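PDB 3GH3: CD38 molecule from Bos taurus, which belongs to the ADP-ribosyl cyclase family and has a domain built on a four-stranded parallel beta sheet. Local coordinates for residues 186-191 against 222-227. Numbering follows the deposited sequence. Where two conformers were deposited one is given.
Sequences VEAPNL and KSILDG
Ile-224 and Leu-225 meet Ala-188, Pro-189 and Leu-191 in an apolar contact that packs the 3-10 turn and loop following helix 182-187 against helix 216-228, beside the four-stranded parallel sheet of the domain, a worked example of how neighbouring elements on such a sheet are joined by methyl packing. The branch methyl CG2 of Ile-224 makes the contacts of this residue, lying against the peptide link between Ala-188 and Pro-189: Ile-224 CG2 is 3.9 Å from Ala-188 C and equally near Pro-189 N. Ile-224 CG2 is also 4.0 Å from Ala-188 CB and 4.3 Å from Pro-189 CG, so one carbon touches main chain, methyl and ring together. With CG1 anti to the carbonyl carbon (chi1 -68°), CG2 is left anti to the backbone N and is the branch that reaches segment 186-191.

Leu-225, one residue on, uses CD2: Leu-225 CD2 lies 4.4 Å from Ala-188 CB and also reaches Leu-191, whose side chain it crosses at a slant.

Behind this first shell, the backbone of 186-191 turns through a 3-10 segment at Ala-188 and Pro-189. Asn-190 N donates a hydrogen bond to Glu-187 O (2.9 Å), and Leu-191 N a weak one to Ala-188 O (3.3 Å). Further out, Leu-191 and Leu-225 both touch Val-230, while Leu-191 also packs on Phe-86 of strand 85-87 and Leu-225 on Phe-232 of strand 231-239, connecting the contact with both outermost strands of the sheet. Arg-228 NE hydrogen-bonds to Leu-191 O. Between the two leucines the nearest atoms are the terminal methyls, Leu-191 CD1 and Leu-225 CD2, 3.9 Å apart.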
ATOM      1  N   VAL A 186      -2.450  10.030   2.845  1.00 22.35           N
ATOM      2  CA  VAL A 186      -1.084   9.759   3.276  1.00 18.77           C
ATOM      3  C   VAL A 186      -0.075   9.955   2.155  1.00 18.35           C
ATOM      4  O   VAL A 186       0.985  10.553   2.361  1.00 22.98           O
ATOM      5  CB  VAL A 186      -0.972   8.333   3.871  1.00 23.95           C
ATOM      6  CG1 VAL A 186       0.473   7.967   4.158  1.00 25.79           C
ATOM      7  CG2 VAL A 186      -1.821   8.221   5.140  1.00 26.17           C
ATOM      8  N   GLU A 187      -0.402   9.474   0.964  1.00 17.72           N
ATOM      9  CA  GLU A 187       0.580   9.525  -0.115  1.00 19.69           C
ATOM     10  C   GLU A 187       0.638  10.882  -0.803  1.00 20.49           C
ATOM     11  O   GLU A 187       1.679  11.528  -0.782  1.00 18.27           O
ATOM     12  CB  GLU A 187       0.369   8.378  -1.100  1.00 21.80           C
ATOM     13  CG  GLU A 187       0.552   7.008  -0.408  1.00 17.44           C
ATOM     14  CD  GLU A 187       0.241   5.833  -1.306  1.00 34.66           C
ATOM     15  OE1 GLU A 187      -0.758   5.914  -2.051  1.00 32.05           O
ATOM     16  OE2 GLU A 187       0.987   4.820  -1.256  1.00 33.24           O
ATOM     17  N   ALA A 188      -0.471  11.330  -1.391  1.00 18.60           N
ATOM     18  CA  ALA A 188      -0.470  12.635  -2.067  1.00 21.47           C
ATOM     19  C   ALA A 188       0.020  13.772  -1.164  1.00 21.13           C
ATOM     20  O   ALA A 188       0.824  14.598  -1.594  1.00 22.50           O
ATOM     21  CB  ALA A 188      -1.850  12.966  -2.664  1.00 18.16           C
ATOM     22  N   PRO A 189      -0.451  13.813   0.091  1.00 21.08           N
ATOM     23  CA  PRO A 189       0.007  14.900   0.970  1.00 27.76           C
ATOM     24  C   PRO A 189       1.482  14.802   1.379  1.00 28.43           C
ATOM     25  O   PRO A 189       1.999  15.738   2.001  1.00 33.14           O
ATOM     26  CB  PRO A 189      -0.892  14.760   2.203  1.00 24.69           C
ATOM     27  CG  PRO A 189      -2.100  13.984   1.718  1.00 24.77           C
ATOM     28  CD  PRO A 189      -1.547  13.031   0.701  1.00 18.27           C
ATOM     29  N   ASN A 190       2.162  13.712   1.040  1.00 21.49           N
ATOM     30  CA  ASN A 190       3.593  13.622   1.361  1.00 18.99           C
ATOM     31  C   ASN A 190       4.532  13.568   0.148  1.00 29.90           C
ATOM     32  O   ASN A 190       5.713  13.223   0.277  1.00 28.16           O
ATOM     33  CB  ASN A 190       3.847  12.459   2.329  1.00 18.43           C
ATOM     34  CG  ASN A 190       3.283  12.722   3.708  1.00 26.20           C
ATOM     35  OD1 ASN A 190       2.282  12.112   4.122  1.00 28.40           O
ATOM     36  ND2 ASN A 190       3.920  13.635   4.438  1.00 31.59           N
ATOM     37  N   LEU A 191       4.024  13.921  -1.032  1.00 17.22           N
ATOM     38  CA  LEU A 191       4.887  13.997  -2.201  1.00 19.53           C
ATOM     39  C   LEU A 191       5.774  15.232  -2.064  1.00 24.70           C
ATOM     40  O   LEU A 191       5.333  16.262  -1.568  1.00 25.69           O
ATOM     41  CB  LEU A 191       4.055  14.079  -3.474  1.00 20.70           C
ATOM     42  CG  LEU A 191       3.277  12.801  -3.782  1.00 17.46           C
ATOM     43  CD1 LEU A 191       2.325  13.057  -4.955  1.00 21.79           C
ATOM     44  CD2 LEU A 191       4.210  11.637  -4.078  1.00 20.67           C
ATOM     45  N   LYS A 222      -6.332  17.894  -7.061  1.00 27.09           N
ATOM     46  CA  LYS A 222      -5.588  19.020  -7.601  1.00 26.25           C
ATOM     47  C   LYS A 222      -5.206  20.015  -6.502  1.00 28.90           C
ATOM     48  O   LYS A 222      -4.105  20.578  -6.519  1.00 28.21           O
ATOM     49  CB  LYS A 222      -6.390  19.703  -8.709  1.00 28.37           C
ATOM     50  CG  LYS A 222      -5.787  21.011  -9.180  1.00 40.66           C
ATOM     51  CD  LYS A 222      -4.523  20.793  -9.987  1.00 50.94           C
ATOM     52  CE  LYS A 222      -4.077  22.090 -10.650  1.00 74.28           C
ATOM     53  NZ  LYS A 222      -2.948  21.863 -11.592  1.00 76.58           N
ATOM     54  N   SER A 223      -6.104  20.217  -5.541  1.00 28.32           N
ATOM     55  CA  SER A 223      -5.855  21.160  -4.456  0.53 36.26           C
ATOM     56  C   SER A 223      -4.750  20.676  -3.520  1.00 45.76           C
ATOM     57  O   SER A 223      -3.938  21.466  -3.044  1.00 34.56           O
ATOM     58  CB  SER A 223      -7.137  21.433  -3.669  0.53 32.28           C
ATOM     59  OG  SER A 223      -6.895  22.363  -2.631  0.53 37.18           O
ATOM     60  N   ILE A 224      -4.712  19.377  -3.254  1.00 37.70           N
ATOM     61  CA  ILE A 224      -3.635  18.832  -2.434  1.00 26.17           C
ATOM     62  C   ILE A 224      -2.295  19.096  -3.107  1.00 22.73           C
ATOM     63  O   ILE A 224      -1.377  19.649  -2.489  1.00 29.31           O
ATOM     64  CB  ILE A 224      -3.836  17.329  -2.173  1.00 26.88           C
ATOM     65  CG1 ILE A 224      -5.057  17.145  -1.276  1.00 21.19           C
ATOM     66  CG2 ILE A 224      -2.585  16.712  -1.527  1.00 29.00           C
ATOM     67  CD1 ILE A 224      -5.424  15.704  -1.003  1.00 34.76           C
ATOM     68  N   LEU A 225      -2.204  18.755  -4.388  1.00 25.55           N
ATOM     69  CA  LEU A 225      -0.945  18.838  -5.111  1.00 30.71           C
ATOM     70  C   LEU A 225      -0.483  20.289  -5.253  1.00 50.34           C
ATOM     71  O   LEU A 225       0.710  20.587  -5.134  1.00 26.75           O
ATOM     72  CB  LEU A 225      -1.056  18.145  -6.473  1.00 21.76           C
ATOM     73  CG  LEU A 225      -1.466  16.672  -6.409  1.00 22.15           C
ATOM     74  CD1 LEU A 225      -1.776  16.168  -7.804  1.00 23.06           C
ATOM     75  CD2 LEU A 225      -0.372  15.800  -5.758  1.00 20.58           C
ATOM     76  N   ASP A 226      -1.425  21.194  -5.492  1.00 31.83           N
ATOM     77  CA  ASP A 226      -1.099  22.617  -5.552  1.00 37.07           C
ATOM     78  C   ASP A 226      -0.413  23.040  -4.257  1.00 38.16           C
ATOM     79  O   ASP A 226       0.575  23.765  -4.283  1.00 40.68           O
ATOM     80  CB  ASP A 226      -2.352  23.467  -5.774  1.00 32.36           C
ATOM     81  CG  ASP A 226      -2.873  23.395  -7.202  1.00 47.84           C
ATOM     82  OD1 ASP A 226      -2.199  22.798  -8.072  1.00 44.84           O
ATOM     83  OD2 ASP A 226      -3.965  23.949  -7.456  1.00 54.30           O
ATOM     84  N   GLY A 227      -0.940  22.580  -3.127  1.00 30.96           N
ATOM     85  CA  GLY A 227      -0.359  22.896  -1.833  1.00 44.62           C
ATOM     86  C   GLY A 227       1.065  22.380  -1.678  1.00 61.41           C
ATOM     87  O   GLY A 227       1.888  22.998  -1.005  1.00 45.06           O
TER